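Local atomic coordinates of methyltransferase domain-containing protein (Pyrococcus horikoshii, PDB entry 1VE3), a protein that binds S-adenosylmethionine and is probably a methyltransferase that uses it as methyl donor, although its substrate is unknown. Residues K41-A46 with V64-S69; C47-F52 with E70-K75; R95-E100 with F125-R130. One frame throughout, in Å; residues are numbered along the deposited sequence.

Contact 1 of 3, residues K41-A46 with V64-S69; sequences KVLDLA and VGVDIS. With SAM (S-adenosylmethionine), chain C.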
loop_
_atom_site.group_PDB
_atom_site.type_symbol
_atom_site.label_atom_id
_atom_site.label_comp_id
_atom_site.label_asym_id
_atom_site.label_seq_id
_atom_site.Cartn_x
_atom_site.Cartn_y
_atom_site.Cartn_z
ATOM N N LYS A 41 -0.019 14.914 22.318
ATOM C CA LYS A 41 -1.366 15.040 21.770
ATOM C C LYS A 41 -1.274 15.450 20.296
ATOM O O LYS A 41 -0.729 16.509 19.966
ATOM C CB LYS A 41 -2.136 16.086 22.572
ATOM C CG LYS A 41 -3.637 15.990 22.462
ATOM C CD LYS A 41 -4.290 16.730 23.620
ATOM C CE LYS A 41 -5.795 16.525 23.643
ATOM N NZ LYS A 41 -6.382 17.035 24.914
ATOM N N VAL A 42 -1.809 14.612 19.411
ATOM C CA VAL A 42 -1.752 14.885 17.979
ATOM C C VAL A 42 -3.103 15.181 17.331
ATOM O O VAL A 42 -4.116 14.571 17.672
ATOM C CB VAL A 42 -1.118 13.698 17.219
ATOM C CG1 VAL A 42 -0.914 14.064 15.758
ATOM C CG2 VAL A 42 0.202 13.309 17.865
ATOM N N LEU A 43 -3.104 16.127 16.396
ATOM C CA LEU A 43 -4.315 16.480 15.662
ATOM C C LEU A 43 -4.122 16.104 14.190
ATOM O O LEU A 43 -3.217 16.611 13.521
ATOM C CB LEU A 43 -4.610 17.978 15.764
ATOM C CG LEU A 43 -5.734 18.448 14.824
ATOM C CD1 LEU A 43 -7.046 17.830 15.261
ATOM C CD2 LEU A 43 -5.838 19.976 14.830
ATOM N N ASP A 44 -4.963 15.199 13.697
ATOM C CA ASP A 44 -4.895 14.767 12.303
ATOM C C ASP A 44 -5.893 15.636 11.530
ATOM O O ASP A 44 -7.067 15.288 11.400
ATOM C CB ASP A 44 -5.280 13.283 12.182
ATOM C CG ASP A 44 -4.947 12.702 10.818
ATOM O OD1 ASP A 44 -4.609 13.482 9.903
ATOM O OD2 ASP A 44 -5.027 11.464 10.654
ATOM N N LEU A 45 -5.417 16.769 11.028
ATOM C CA LEU A 45 -6.269 17.703 10.302
ATOM C C LEU A 45 -6.557 17.192 8.888
ATOM O O LEU A 45 -5.631 16.926 8.105
ATOM C CB LEU A 45 -5.599 19.081 10.269
ATOM C CG LEU A 45 -6.500 20.282 9.964
ATOM C CD1 LEU A 45 -7.735 20.246 10.853
ATOM C CD2 LEU A 45 -5.718 21.562 10.189
ATOM N N ALA A 46 -7.845 17.078 8.564
ATOM C CA ALA A 46 -8.281 16.544 7.272
ATOM C C ALA A 46 -7.775 15.094 7.264
ATOM O O ALA A 46 -7.012 14.695 6.384
ATOM C CB ALA A 46 -7.658 17.352 6.111
ATOM N N VAL A 64 -6.471 12.720 17.762
ATOM C CA VAL A 64 -7.765 13.312 17.461
ATOM C C VAL A 64 -7.804 13.564 15.956
ATOM O O VAL A 64 -6.938 14.253 15.410
ATOM C CB VAL A 64 -7.963 14.652 18.178
ATOM C CG1 VAL A 64 -9.347 15.189 17.878
ATOM C CG2 VAL A 64 -7.768 14.473 19.679
ATOM N N GLY A 65 -8.802 12.997 15.286
ATOM C CA GLY A 65 -8.918 13.172 13.850
ATOM C C GLY A 65 -10.086 14.057 13.461
ATOM O O GLY A 65 -11.213 13.842 13.911
ATOM N N VAL A 66 -9.819 15.043 12.608
ATOM C CA VAL A 66 -10.845 15.979 12.157
ATOM C C VAL A 66 -10.949 16.054 10.628
ATOM O O VAL A 66 -9.947 16.199 9.943
ATOM C CB VAL A 66 -10.551 17.407 12.696
ATOM C CG1 VAL A 66 -11.592 18.399 12.180
ATOM C CG2 VAL A 66 -10.533 17.392 14.222
ATOM N N ASP A 67 -12.166 15.963 10.100
ATOM C CA ASP A 67 -12.388 16.046 8.654
ATOM C C ASP A 67 -13.761 16.668 8.426
ATOM O O ASP A 67 -14.663 16.512 9.251
ATOM C CB ASP A 67 -12.314 14.661 8.000
ATOM C CG ASP A 67 -12.118 14.735 6.481
ATOM O OD1 ASP A 67 -13.046 15.158 5.760
ATOM O OD2 ASP A 67 -11.023 14.365 6.006
ATOM N N ILE A 68 -13.902 17.383 7.314
ATOM C CA ILE A 68 -15.143 18.069 6.977
ATOM C C ILE A 68 -16.193 17.148 6.352
ATOM O O ILE A 68 -17.369 17.489 6.290
ATOM C CB ILE A 68 -14.873 19.237 5.996
ATOM C CG1 ILE A 68 -16.071 20.188 5.970
ATOM C CG2 ILE A 68 -14.622 18.689 4.585
ATOM C CD1 ILE A 68 -15.944 21.315 4.976
ATOM N N SER A 69 -15.766 15.983 5.887
ATOM C CA SER A 69 -16.691 15.055 5.257
ATOM C C SER A 69 -17.360 14.086 6.219
ATOM O O SER A 69 -16.694 13.368 6.965
ATOM C CB SER A 69 -15.980 14.252 4.168
ATOM O OG SER A 69 -16.731 13.096 3.838
HETATM N N SAM C . -4.978 13.147 5.533
HETATM C CA SAM C . -5.750 12.213 4.664
HETATM C C SAM C . -4.871 11.021 4.292
HETATM O O SAM C . -5.393 9.899 4.248
HETATM O OXT SAM C . -3.654 11.294 4.050
HETATM C CB SAM C . -6.135 12.950 3.421
HETATM C CG SAM C . -7.310 12.415 2.766
HETATM S SD SAM C . -7.799 13.300 1.232
HETATM C CE SAM C . -6.510 13.137 0.167
HETATM C "C5'" SAM C . -8.095 14.997 1.752
HETATM C "C4'" SAM C . -9.235 15.241 2.870
HETATM O "O4'" SAM C . -9.318 16.678 3.168
HETATM C "C3'" SAM C . -10.642 14.922 2.389
HETATM O "O3'" SAM C . -10.896 13.728 3.283
HETATM C "C2'" SAM C . -11.599 15.974 2.833
HETATM O "O2'" SAM C . -12.862 15.713 3.361
HETATM C "C1'" SAM C . -10.618 16.862 3.686
HETATM N N9 SAM C . -10.990 18.282 3.681
HETATM C C8 SAM C . -11.250 19.182 2.647
HETATM N N7 SAM C . -11.553 20.388 3.060
HETATM C C5 SAM C . -11.500 20.303 4.417
HETATM C C6 SAM C . -11.722 21.253 5.507
HETATM N N6 SAM C . -12.061 22.534 5.288
HETATM N N1 SAM C . -11.579 20.821 6.843
HETATM C C2 SAM C . -11.234 19.519 7.107
HETATM N N3 SAM C . -11.007 18.558 6.170
HETATM C C4 SAM C . -11.152 19.004 4.832
#

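Contact 2 of 3, residues C47-F52 with E70-K75; sequences CGVGGF and EDMIRK. With SAM (S-adenosylmethionine), chain C.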
loop_
_atom_site.group_PDB
_atom_site.type_symbol
_atom_site.label_atom_id
_atom_site.label_comp_id
_atom_site.label_asym_id
_atom_site.label_seq_id
_atom_site.Cartn_x
_atom_site.Cartn_y
_atom_site.Cartn_z
ATOM N N CYS A 47 -8.211 14.323 8.264
ATOM C CA CYS A 47 -7.784 12.930 8.444
ATOM C C CYS A 47 -8.289 11.879 7.456
ATOM O O CYS A 47 -7.774 10.757 7.432
ATOM C CB CYS A 47 -8.138 12.461 9.859
ATOM S SG CYS A 47 -9.912 12.497 10.220
ATOM N N GLY A 48 -9.287 12.219 6.651
ATOM C CA GLY A 48 -9.801 11.241 5.710
ATOM C C GLY A 48 -10.409 10.079 6.474
ATOM O O GLY A 48 -11.217 10.287 7.383
ATOM N N VAL A 49 -10.017 8.855 6.134
ATOM C CA VAL A 49 -10.560 7.689 6.819
ATOM C C VAL A 49 -9.795 7.296 8.089
ATOM O O VAL A 49 -10.056 6.250 8.685
ATOM C CB VAL A 49 -10.693 6.470 5.843
ATOM C CG1 VAL A 49 -11.729 6.795 4.767
ATOM C CG2 VAL A 49 -9.368 6.149 5.197
ATOM N N GLY A 50 -8.855 8.148 8.498
ATOM C CA GLY A 50 -8.103 7.914 9.723
ATOM C C GLY A 50 -6.884 7.006 9.700
ATOM O O GLY A 50 -6.353 6.655 10.759
ATOM N N GLY A 51 -6.422 6.631 8.513
ATOM C CA GLY A 51 -5.264 5.766 8.430
ATOM C C GLY A 51 -4.038 6.216 9.217
ATOM O O GLY A 51 -3.430 5.423 9.942
ATOM N N PHE A 52 -3.654 7.483 9.084
ATOM C CA PHE A 52 -2.471 7.955 9.796
ATOM C C PHE A 52 -2.729 8.141 11.285
ATOM O O PHE A 52 -1.796 8.212 12.076
ATOM C CB PHE A 52 -1.948 9.245 9.150
ATOM C CG PHE A 52 -1.235 9.010 7.855
ATOM C CD1 PHE A 52 0.100 8.629 7.845
ATOM C CD2 PHE A 52 -1.915 9.090 6.647
ATOM C CE1 PHE A 52 0.750 8.328 6.649
ATOM C CE2 PHE A 52 -1.272 8.791 5.442
ATOM C CZ PHE A 52 0.060 8.410 5.447
ATOM N N GLU A 70 -18.686 14.068 6.190
ATOM C CA GLU A 70 -19.447 13.163 7.035
ATOM C C GLU A 70 -19.113 11.717 6.656
ATOM O O GLU A 70 -19.015 10.845 7.524
ATOM C CB GLU A 70 -20.939 13.425 6.856
ATOM C CG GLU A 70 -21.424 14.686 7.546
ATOM C CD GLU A 70 -22.067 14.403 8.890
ATOM O OE1 GLU A 70 -21.451 13.697 9.720
ATOM O OE2 GLU A 70 -23.194 14.891 9.116
ATOM N N ASP A 71 -18.918 11.477 5.361
ATOM C CA ASP A 71 -18.602 10.140 4.860
ATOM C C ASP A 71 -17.226 9.660 5.314
ATOM O O ASP A 71 -17.065 8.504 5.712
ATOM C CB ASP A 71 -18.663 10.110 3.331
ATOM C CG ASP A 71 -19.971 10.641 2.786
ATOM O OD1 ASP A 71 -21.042 10.198 3.257
ATOM O OD2 ASP A 71 -19.927 11.503 1.878
HETATM N N MSE A 72 -16.232 10.541 5.234
HETATM C CA MSE A 72 -14.879 10.190 5.654
HETATM C C MSE A 72 -14.894 9.811 7.129
HETATM O O MSE A 72 -14.342 8.789 7.525
HETATM C CB MSE A 72 -13.930 11.375 5.441
HETATM C CG MSE A 72 -13.655 11.699 3.976
HETATM SE SE MSE A 72 -12.734 10.258 3.075
HETATM C CE MSE A 72 -14.144 9.759 1.847
ATOM N N ILE A 73 -15.537 10.651 7.933
ATOM C CA ILE A 73 -15.634 10.432 9.366
ATOM C C ILE A 73 -16.403 9.153 9.698
ATOM O O ILE A 73 -16.019 8.414 10.604
ATOM C CB ILE A 73 -16.302 11.644 10.054
ATOM C CG1 ILE A 73 -15.422 12.887 9.863
ATOM C CG2 ILE A 73 -16.499 11.372 11.542
ATOM C CD1 ILE A 73 -14.022 12.744 10.444
ATOM N N ARG A 74 -17.477 8.888 8.961
ATOM C CA ARG A 74 -18.263 7.682 9.195
ATOM C C ARG A 74 -17.402 6.433 8.990
ATOM O O ARG A 74 -17.410 5.527 9.820
ATOM C CB ARG A 74 -19.480 7.635 8.263
ATOM C CG ARG A 74 -20.460 6.504 8.594
ATOM C CD ARG A 74 -21.706 6.541 7.717
ATOM N NE ARG A 74 -21.381 6.498 6.293
ATOM C CZ ARG A 74 -21.435 7.549 5.478
ATOM N NH1 ARG A 74 -21.812 8.737 5.936
ATOM N NH2 ARG A 74 -21.096 7.413 4.203
ATOM N N LYS A 75 -16.658 6.386 7.888
ATOM C CA LYS A 75 -15.794 5.238 7.624
ATOM C C LYS A 75 -14.690 5.146 8.673
ATOM O O LYS A 75 -14.308 4.055 9.096
ATOM C CB LYS A 75 -15.146 5.336 6.238
ATOM C CG LYS A 75 -15.957 4.807 5.071
ATOM C CD LYS A 75 -15.089 4.781 3.806
ATOM C CE LYS A 75 -15.903 4.464 2.560
ATOM N NZ LYS A 75 -15.073 4.509 1.321
HETATM N N SAM C . -4.978 13.147 5.533
HETATM C CA SAM C . -5.750 12.213 4.664
HETATM C C SAM C . -4.871 11.021 4.292
HETATM O O SAM C . -5.393 9.899 4.248
HETATM O OXT SAM C . -3.654 11.294 4.050
HETATM C CB SAM C . -6.135 12.950 3.421
HETATM C CG SAM C . -7.310 12.415 2.766
HETATM S SD SAM C . -7.799 13.300 1.232
HETATM C CE SAM C . -6.510 13.137 0.167
HETATM C "C5'" SAM C . -8.095 14.997 1.752
HETATM C "C4'" SAM C . -9.235 15.241 2.870
HETATM O "O4'" SAM C . -9.318 16.678 3.168
HETATM C "C3'" SAM C . -10.642 14.922 2.389
HETATM O "O3'" SAM C . -10.896 13.728 3.283
HETATM C "C2'" SAM C . -11.599 15.974 2.833
HETATM O "O2'" SAM C . -12.862 15.713 3.361
HETATM C "C1'" SAM C . -10.618 16.862 3.686
HETATM N N9 SAM C . -10.990 18.282 3.681
HETATM C C8 SAM C . -11.250 19.182 2.647
HETATM N N7 SAM C . -11.553 20.388 3.060
HETATM C C5 SAM C . -11.500 20.303 4.417
HETATM C C6 SAM C . -11.722 21.253 5.507
HETATM N N6 SAM C . -12.061 22.534 5.288
HETATM N N1 SAM C . -11.579 20.821 6.843
HETATM C C2 SAM C . -11.234 19.519 7.107
HETATM N N3 SAM C . -11.007 18.558 6.170
HETATM C C4 SAM C . -11.152 19.004 4.832
#

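Contact 3 of 3, residues R95-E100 with F125-R130; sequences RKLSFE and FKEVRR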
loop_
_atom_site.group_PDB
_atom_site.type_symbol
_atom_site.label_atom_id
_atom_site.label_comp_id
_atom_site.label_asym_id
_atom_site.label_seq_id
_atom_site.Cartn_x
_atom_site.Cartn_y
_atom_site.Cartn_z
ATOM N N ARG A 95 -10.392 25.108 8.502
ATOM C CA ARG A 95 -10.301 26.561 8.388
ATOM C C ARG A 95 -10.749 27.266 9.669
ATOM O O ARG A 95 -10.405 28.424 9.896
ATOM C CB ARG A 95 -11.136 27.050 7.202
ATOM C CG ARG A 95 -10.644 26.540 5.849
ATOM C CD ARG A 95 -11.642 26.842 4.744
ATOM N NE ARG A 95 -12.965 26.318 5.063
ATOM C CZ ARG A 95 -14.064 26.525 4.341
ATOM N NH1 ARG A 95 -14.025 27.256 3.229
ATOM N NH2 ARG A 95 -15.213 26.002 4.743
ATOM N N LYS A 96 -11.506 26.562 10.507
ATOM C CA LYS A 96 -11.982 27.129 11.765
ATOM C C LYS A 96 -12.300 26.043 12.791
ATOM O O LYS A 96 -13.438 25.587 12.898
ATOM C CB LYS A 96 -13.225 27.992 11.534
ATOM C CG LYS A 96 -13.695 28.709 12.801
ATOM C CD LYS A 96 -12.554 29.532 13.407
ATOM C CE LYS A 96 -12.897 30.066 14.798
ATOM N NZ LYS A 96 -13.102 28.971 15.788
ATOM N N LEU A 97 -11.280 25.650 13.550
ATOM C CA LEU A 97 -11.406 24.612 14.566
ATOM C C LEU A 97 -11.954 25.172 15.868
ATOM O O LEU A 97 -11.723 26.334 16.199
ATOM C CB LEU A 97 -10.041 23.980 14.824
ATOM C CG LEU A 97 -9.324 23.438 13.588
ATOM C CD1 LEU A 97 -7.863 23.174 13.932
ATOM C CD2 LEU A 97 -10.016 22.169 13.099
ATOM N N SER A 98 -12.665 24.330 16.613
ATOM C CA SER A 98 -13.262 24.738 17.880
ATOM C C SER A 98 -12.381 24.459 19.094
ATOM O O SER A 98 -12.767 24.776 20.218
ATOM C CB SER A 98 -14.601 24.029 18.083
ATOM O OG SER A 98 -14.397 22.649 18.337
ATOM N N PHE A 99 -11.213 23.861 18.878
ATOM C CA PHE A 99 -10.314 23.554 19.989
ATOM C C PHE A 99 -9.793 24.831 20.636
ATOM O O PHE A 99 -9.756 25.889 20.002
ATOM C CB PHE A 99 -9.118 22.718 19.516
ATOM C CG PHE A 99 -9.497 21.402 18.900
ATOM C CD1 PHE A 99 -10.186 20.446 19.640
ATOM C CD2 PHE A 99 -9.180 21.125 17.574
ATOM C CE1 PHE A 99 -10.557 19.232 19.066
ATOM C CE2 PHE A 99 -9.546 19.916 16.989
ATOM C CZ PHE A 99 -10.235 18.968 17.733
ATOM N N GLU A 100 -9.394 24.722 21.898
ATOM C CA GLU A 100 -8.852 25.860 22.629
ATOM C C GLU A 100 -7.450 26.115 22.100
ATOM O O GLU A 100 -6.884 25.281 21.387
ATOM C CB GLU A 100 -8.777 25.549 24.128
ATOM C CG GLU A 100 -10.102 25.132 24.738
ATOM C CD GLU A 100 -11.128 26.242 24.690
ATOM O OE1 GLU A 100 -10.986 27.215 25.464
ATOM O OE2 GLU A 100 -12.069 26.150 23.871
ATOM N N PHE A 125 -3.558 27.517 8.194
ATOM C CA PHE A 125 -2.268 27.728 8.844
ATOM C C PHE A 125 -2.430 28.571 10.103
ATOM O O PHE A 125 -1.797 28.298 11.124
ATOM C CB PHE A 125 -1.275 28.418 7.905
ATOM C CG PHE A 125 -0.680 27.514 6.854
ATOM C CD1 PHE A 125 -0.931 26.145 6.852
ATOM C CD2 PHE A 125 0.143 28.042 5.864
ATOM C CE1 PHE A 125 -0.372 25.315 5.873
ATOM C CE2 PHE A 125 0.707 27.228 4.883
ATOM C CZ PHE A 125 0.448 25.857 4.888
ATOM N N LYS A 126 -3.281 29.593 10.027
ATOM C CA LYS A 126 -3.520 30.463 11.169
ATOM C C LYS A 126 -4.115 29.644 12.311
ATOM O O LYS A 126 -3.667 29.744 13.457
ATOM C CB LYS A 126 -4.465 31.604 10.784
ATOM C CG LYS A 126 -4.474 32.755 11.774
ATOM C CD LYS A 126 -5.297 33.924 11.257
ATOM C CE LYS A 126 -4.756 34.438 9.937
ATOM N NZ LYS A 126 -5.572 35.564 9.405
ATOM N N GLU A 127 -5.113 28.824 11.993
ATOM C CA GLU A 127 -5.755 27.974 12.994
ATOM C C GLU A 127 -4.794 26.940 13.578
ATOM O O GLU A 127 -4.839 26.653 14.777
ATOM C CB GLU A 127 -6.968 27.259 12.389
ATOM C CG GLU A 127 -8.232 28.083 12.430
ATOM C CD GLU A 127 -8.665 28.367 13.852
ATOM O OE1 GLU A 127 -9.309 27.489 14.461
ATOM O OE2 GLU A 127 -8.347 29.458 14.367
ATOM N N VAL A 128 -3.927 26.385 12.731
ATOM C CA VAL A 128 -2.965 25.387 13.179
ATOM C C VAL A 128 -2.025 26.002 14.209
ATOM O O VAL A 128 -1.770 25.419 15.262
ATOM C CB VAL A 128 -2.118 24.851 12.005
ATOM C CG1 VAL A 128 -1.004 23.959 12.535
ATOM C CG2 VAL A 128 -3.014 24.078 11.024
ATOM N N ARG A 129 -1.493 27.178 13.891
ATOM C CA ARG A 129 -0.589 27.839 14.813
ATOM C C ARG A 129 -1.274 28.075 16.154
ATOM O O ARG A 129 -0.676 27.864 17.202
ATOM C CB ARG A 129 -0.112 29.175 14.243
ATOM C CG ARG A 129 0.663 29.997 15.256
ATOM C CD ARG A 129 1.092 31.335 14.695
ATOM N NE ARG A 129 1.574 32.216 15.750
ATOM C CZ ARG A 129 0.817 32.668 16.744
ATOM N NH1 ARG A 129 -0.463 32.323 16.819
ATOM N NH2 ARG A 129 1.339 33.464 17.666
ATOM N N ARG A 130 -2.539 28.489 16.107
ATOM C CA ARG A 130 -3.305 28.781 17.313
ATOM C C ARG A 130 -3.534 27.601 18.254
ATOM O O ARG A 130 -3.342 27.729 19.465
ATOM C CB ARG A 130 -4.661 29.391 16.940
ATOM C CG ARG A 130 -5.536 29.716 18.144
ATOM C CD ARG A 130 -6.857 30.347 17.739
ATOM N NE ARG A 130 -7.814 29.379 17.209
ATOM C CZ ARG A 130 -8.294 28.348 17.896
ATOM N NH1 ARG A 130 -7.906 28.144 19.147
ATOM N NH2 ARG A 130 -9.164 27.521 17.335
#

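Contact 1 of 3, residues K41-A46 with V64-S69
Asp44 is held from both of its backbone polar atoms by the neighbouring strand: its N donates to Val64 O at 2.8 Å in a nearly straight bond (175°), and its O receives Val66 N at 3.0 Å. Val64 N to Val42 O extends this parallel ladder at one end, and a weak, bent bond from Ala46 N to Val66 O finishes it where the strands run out. On the sheet face carrying Leu43, Leu45, Val64 and Val66, Leu43 keeps CG anti to its backbone N (chi1 170°), which brings CD1 across to Val66 CG2 at 3.7 Å. At their C-terminal ends both segments turn to S-adenosylmethionine. Ala46 O accepts from the ligand amino N at 2.7 Å, while Asp67 takes one ribose hydroxyl on each oxygen, O2' on OD1 and O3' on OD2, the latter at 2.8 Å. The carboxylate is itself positioned by backbone N-H groups: Ser69 N closes an Asx turn onto the anti lone pair of OD1, and Gly48 N reaches OD2. Replacing Asp67 with a leucine would probably leave both ribose hydroxyls without their acceptor and let the turn to Ser69 slacken. The two strands belong to the beta-alpha-beta unit 41-45, 51-58, 62-67; strand 104-110 flanks 41-45 on its other edge, and helix 51-58 packs on Val42 and Asp44.

Contact 2 of 3, residues C47-F52 with E70-K75
Val49 and Met72, a selenomethionine in this crystal, meet where the loop leaving strand 41-45 passes the first turn of helix 70-82. Val49 CG1 lies 4.0 Å from Met72 SE, the two side chains crossing at a slant. The same methyl also touches Lys75, whose CB is 4.0 Å away; valine and lysine run side by side in one direction, so the aliphatic part of the lysine lines the valine while its extended chain carries NZ onward. With CG anti to its carbonyl carbon (chi1 -69°) and further bends beyond, the Met72 chain passes close to the ligand, and CG comes within 3.5 Å of O3' of S-adenosylmethionine. Gly48 completes this group. Gly48 O sits 3.5 Å from Met72 CB, a backbone-to-side-chain packing contact, and Gly48 CA lies 3.6 Å from the ribose O3'. A CB at Gly48 would probably clash with CG of S-adenosylmethionine, and the positive phi here (64°) also suits glycine. Cys47 SG adds an apolar touch on Ile73 CD1 at 4.1 Å. The loop itself is folded as a type II' turn from Cys47 to Gly50, closed by Gly50 N to Cys47 O, and Gly50 occupies the N-cap position of helix 51-58. Tyr21 of helix 19-34 packs on Val49 from outside the pair. A glycine-rich turn between the first strand and helix of the Rossmann-like core, here 41-45 and 51-58, running alongside the bound cofactor, is the hallmark of class I methyltransferases, in which it forms part of the S-adenosylmethionine site.

Contact 3 of 3, residues R95-E100 with F125-R130
Glu127 OE1 is gripped by two donors arriving from opposite faces of the carboxylate: Leu97 N of the loop at 2.8 Å, on the anti side, and Arg130 NH2 of its own helix at 2.9 Å, on the syn side. Arg130 holds this acid side-on, since its NE also bonds Glu127 OE2 at 2.9 Å, nearly in the guanidinium plane. The far end of the same guanidinium then turns to the loop, where Arg130 NH1 and NH2 both converge on Phe99 O, at 3.0 and 3.2 Å, from one face of that carbonyl. Arg130 starts with CG anti to the backbone N (chi1 179°), runs straight through chi2 and bends at chi3 (77°), a shape that carries the guanidinium away from the helix to the loop backbone. Glu127 CG lies 3.4 Å from Arg95 O, and the bend at chi2 then turns the carboxylate. Leu97 slides past the glutamate in the opposite direction, with CB 3.6 Å from OE1. Above the plane of the Leu97 carbonyl, Lys96 NZ bonds its O at 3.0 Å, near Glu127 but beyond salt-bridge distance. Outside the two segments Arg130 NH1 makes a salt bridge with Asp101, and Arg95 pairs with Asp93, which binds the ligand. Glu127 is buried, and its charge is probably balanced chiefly by Arg130, with Lys96 nearby; the pair thus ties a loop lacking regular structure to helix 118-131 through its backbone polar groups.

In the fold
After two N-terminal helices, 4-9 and 19-34, the chain forms strand 41-45 and runs at once into the glycine-rich loop of residues 47-52. Contact 1 closes when strand 62-67 comes alongside, after helix 51-58; contact 2 follows directly as helix 70-82 returns to that loop. Their segments alternate along the chain, so the two loops cross, and Asp67 joins them through Gly48 N while both touch S-adenosylmethionine. Contact 3 opens later, in series, and fastens the loop after strand 88-91 to helix 118-131. It meets contact 1 through Leu43, Leu45 and Val66, packed on Leu97, Phe99 and Val128, but lies apart from contact 2, nearest atoms about 9 Å.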